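Local coordinates for protein 5-methylthioribose-1-phosphate isomerase (Saccharomyces cerevisiae, PDB 1W2W) that catalyses the interconversion of methylthioribose-1-phosphate and methylthioribulose-1-phosphate in the methionine salvage pathway, at residues Met48-Gly60 and Thr179-Tyr191. Residues are numbered along the deposited sequence; the frame is centred on the assembly and turned at random.
Sequences MQVRGAPAIAIVG and TICNTGSLATSGY. With SO4 (sulfate ion), chain I.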
# COMPACT_ATOMS: atom_id res chain seq x y z
N MSE A 48 12.69 -6.42 14.31
CA MSE A 48 12.86 -6.25 12.85
C MSE A 48 13.92 -5.22 12.48
O MSE A 48 13.89 -4.60 11.40
CB MSE A 48 11.53 -6.00 12.15
CG MSE A 48 10.59 -7.19 12.29
SE MSE A 48 8.92 -6.98 11.30
CE MSE A 48 9.58 -7.11 9.43
N GLN A 49 14.89 -5.06 13.37
CA GLN A 49 16.08 -4.30 13.05
C GLN A 49 16.93 -5.09 12.07
O GLN A 49 17.54 -4.51 11.18
CB GLN A 49 16.88 -3.97 14.30
CG GLN A 49 16.22 -2.94 15.19
CD GLN A 49 16.98 -2.78 16.49
OE1 GLN A 49 17.03 -3.71 17.28
NE2 GLN A 49 17.57 -1.61 16.70
N VAL A 50 16.96 -6.41 12.24
CA VAL A 50 17.40 -7.31 11.17
C VAL A 50 16.15 -8.04 10.71
O VAL A 50 15.36 -8.52 11.53
CB VAL A 50 18.42 -8.35 11.69
CG1 VAL A 50 18.80 -9.33 10.58
CG2 VAL A 50 19.67 -7.68 12.25
N ARG A 51 15.94 -8.14 9.40
CA ARG A 51 14.85 -8.97 8.90
C ARG A 51 15.23 -9.52 7.54
O ARG A 51 16.34 -9.27 7.05
CB ARG A 51 13.52 -8.20 8.87
CG ARG A 51 13.61 -6.70 8.53
CD ARG A 51 14.23 -6.42 7.17
NE ARG A 51 13.54 -7.18 6.12
CZ ARG A 51 14.03 -7.43 4.91
NH1 ARG A 51 15.23 -6.99 4.56
NH2 ARG A 51 13.31 -8.14 4.04
N GLY A 52 14.35 -10.29 6.93
CA GLY A 52 14.77 -11.12 5.82
C GLY A 52 15.10 -12.52 6.31
O GLY A 52 15.91 -12.69 7.22
N ALA A 53 14.48 -13.53 5.71
CA ALA A 53 14.55 -14.86 6.30
C ALA A 53 15.98 -15.37 6.57
O ALA A 53 16.28 -15.79 7.70
CB ALA A 53 13.76 -15.88 5.48
N PRO A 54 16.85 -15.37 5.56
CA PRO A 54 18.22 -15.82 5.80
C PRO A 54 19.01 -14.91 6.73
O PRO A 54 19.75 -15.44 7.56
CB PRO A 54 18.84 -15.88 4.39
CG PRO A 54 17.62 -15.92 3.46
CD PRO A 54 16.63 -15.00 4.15
N ALA A 55 18.87 -13.59 6.62
CA ALA A 55 19.56 -12.71 7.56
C ALA A 55 19.18 -12.98 9.00
O ALA A 55 20.02 -12.92 9.91
CB ALA A 55 19.29 -11.24 7.21
N ILE A 56 17.90 -13.27 9.23
CA ILE A 56 17.44 -13.63 10.57
C ILE A 56 18.19 -14.86 11.09
O ILE A 56 18.69 -14.84 12.23
CB ILE A 56 15.92 -13.87 10.57
CG1 ILE A 56 15.19 -12.54 10.31
CG2 ILE A 56 15.47 -14.55 11.87
CD1 ILE A 56 13.74 -12.70 9.93
N ALA A 57 18.27 -15.91 10.27
CA ALA A 57 19.01 -17.12 10.64
C ALA A 57 20.49 -16.83 10.89
O ALA A 57 21.10 -17.38 11.82
CB ALA A 57 18.87 -18.18 9.57
N ILE A 58 21.08 -15.98 10.06
CA ILE A 58 22.50 -15.67 10.22
C ILE A 58 22.77 -14.86 11.49
O ILE A 58 23.68 -15.20 12.25
CB ILE A 58 23.05 -14.92 8.97
CG1 ILE A 58 23.08 -15.87 7.76
CG2 ILE A 58 24.47 -14.38 9.26
CD1 ILE A 58 23.13 -15.14 6.41
N VAL A 59 22.01 -13.80 11.73
CA VAL A 59 22.23 -13.03 12.97
C VAL A 59 21.94 -13.86 14.22
O VAL A 59 22.67 -13.76 15.22
CB VAL A 59 21.48 -11.68 13.03
CG1 VAL A 59 20.00 -11.88 13.32
CG2 VAL A 59 22.07 -10.81 14.16
N GLY A 60 20.89 -14.68 14.16
CA GLY A 60 20.57 -15.59 15.26
C GLY A 60 21.73 -16.53 15.57
O GLY A 60 22.18 -16.63 16.73
N THR A 179 8.66 -7.14 -8.41
CA THR A 179 9.11 -7.85 -7.21
C THR A 179 8.46 -7.25 -5.95
O THR A 179 7.86 -6.19 -6.01
CB THR A 179 10.66 -7.89 -7.14
OG1 THR A 179 11.09 -8.86 -6.16
CG2 THR A 179 11.27 -6.55 -6.68
N ILE A 180 8.57 -7.95 -4.82
CA ILE A 180 7.90 -7.52 -3.59
C ILE A 180 8.89 -7.69 -2.44
O ILE A 180 9.79 -8.54 -2.51
CB ILE A 180 6.63 -8.39 -3.33
CG1 ILE A 180 5.75 -7.81 -2.21
CG2 ILE A 180 7.02 -9.85 -3.05
CD1 ILE A 180 4.39 -8.55 -2.05
N CYS A 181 8.71 -6.88 -1.41
CA CYS A 181 9.49 -6.98 -0.17
C CYS A 181 10.95 -6.63 -0.44
O CYS A 181 11.26 -5.89 -1.39
CB CYS A 181 9.38 -8.37 0.46
SG CYS A 181 9.66 -8.37 2.27
N ASN A 182 11.84 -7.16 0.40
CA ASN A 182 13.27 -7.00 0.18
C ASN A 182 13.94 -8.37 0.29
O ASN A 182 13.84 -9.06 1.31
CB ASN A 182 13.90 -5.99 1.15
CG ASN A 182 15.42 -5.95 1.02
OD1 ASN A 182 16.15 -6.59 1.79
ND2 ASN A 182 15.91 -5.23 0.01
N THR A 183 14.63 -8.74 -0.78
CA THR A 183 15.27 -10.04 -0.86
C THR A 183 16.72 -9.91 -1.32
O THR A 183 17.28 -10.84 -1.90
CB THR A 183 14.52 -10.96 -1.83
OG1 THR A 183 14.45 -10.34 -3.12
CG2 THR A 183 13.06 -11.14 -1.37
N GLY A 184 17.32 -8.75 -1.05
CA GLY A 184 18.64 -8.46 -1.60
C GLY A 184 19.75 -8.71 -0.59
O GLY A 184 19.68 -9.61 0.24
N SER A 185 20.79 -7.89 -0.67
CA SER A 185 21.89 -7.98 0.29
C SER A 185 21.42 -7.59 1.68
O SER A 185 22.00 -8.03 2.68
CB SER A 185 23.04 -7.09 -0.16
OG SER A 185 23.49 -7.50 -1.44
N LEU A 186 20.35 -6.80 1.77
CA LEU A 186 19.82 -6.45 3.08
C LEU A 186 19.04 -7.56 3.78
O LEU A 186 18.78 -7.46 4.98
CB LEU A 186 19.01 -5.15 3.03
CG LEU A 186 19.83 -3.89 2.72
CD1 LEU A 186 18.93 -2.74 2.27
CD2 LEU A 186 20.67 -3.48 3.94
N ALA A 187 18.67 -8.60 3.03
CA ALA A 187 17.86 -9.69 3.57
C ALA A 187 18.65 -10.98 3.76
O ALA A 187 18.10 -11.98 4.21
CB ALA A 187 16.65 -9.95 2.66
N THR A 188 19.94 -10.95 3.42
CA THR A 188 20.73 -12.18 3.25
C THR A 188 22.19 -11.89 3.59
O THR A 188 22.52 -10.85 4.14
CB THR A 188 20.64 -12.75 1.81
OG1 THR A 188 21.31 -11.89 0.87
CG2 THR A 188 19.20 -12.88 1.31
N SER A 189 23.09 -12.81 3.23
CA SER A 189 24.51 -12.57 3.42
C SER A 189 25.03 -11.67 2.29
O SER A 189 26.21 -11.26 2.32
CB SER A 189 25.29 -13.90 3.43
OG SER A 189 25.22 -14.50 2.15
N GLY A 190 24.19 -11.37 1.31
CA GLY A 190 24.62 -10.61 0.15
C GLY A 190 24.10 -11.18 -1.16
O GLY A 190 23.88 -12.38 -1.27
N TYR A 191 23.91 -10.31 -2.14
CA TYR A 191 23.40 -10.66 -3.47
C TYR A 191 21.89 -10.96 -3.54
O TYR A 191 21.15 -10.32 -4.30
CB TYR A 191 24.22 -11.78 -4.12
CG TYR A 191 24.04 -11.82 -5.62
CD1 TYR A 191 24.73 -10.92 -6.43
CD2 TYR A 191 23.18 -12.72 -6.23
CE1 TYR A 191 24.59 -10.93 -7.80
CE2 TYR A 191 23.02 -12.74 -7.60
CZ TYR A 191 23.72 -11.84 -8.38
OH TYR A 191 23.60 -11.82 -9.74
S SO4 I . 10.59 -9.90 6.70
O1 SO4 I . 11.57 -10.58 7.56
O2 SO4 I . 9.34 -9.79 7.45
O3 SO4 I . 11.06 -8.57 6.38
O4 SO4 I . 10.38 -10.71 5.51
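The guanidinium of Arg51 meets Asn182 O and a sulfate oxygen, O3, edge-on and close to its own plane, while Ala187 CB and Cys181 SG approach it obliquely. This is an anion site at the N-terminus of helix 53-73, where Gly52 is the N-cap, in the N-terminal part of this eIF-2B-like isomerase. Two nitrogens grip Asn182 end-on: NH2 reaches the backbone O at 2.9 Å, nearly straight (161°), and NH1 reaches OD1 at 2.9 Å, with guanidinium and amide planes 63° apart. CG of Arg51 sits between backbone N and carbonyl carbon (chi1 35°), and further bends at chi2 and chi3 curl the chain round O3, which NE binds at 2.9 Å. Gly52 N holds sulfate O1 at 2.9 Å, and Arg106 of the same chain and residues of a neighbouring chain also bind the ion, which probably marks where a substrate phosphate would sit. Cys181, the predicted transition-state stabiliser, has SG 4.1 Å from sulfate O4. With an alanine at Arg51, Asn182 O and OD1 would probably both lose this donor and the anion a charged partner. Beyond the site, Ile58 CD1 packs on Ser189 CB, and Ala55 N donates to Ala187 O at 3.0 Å.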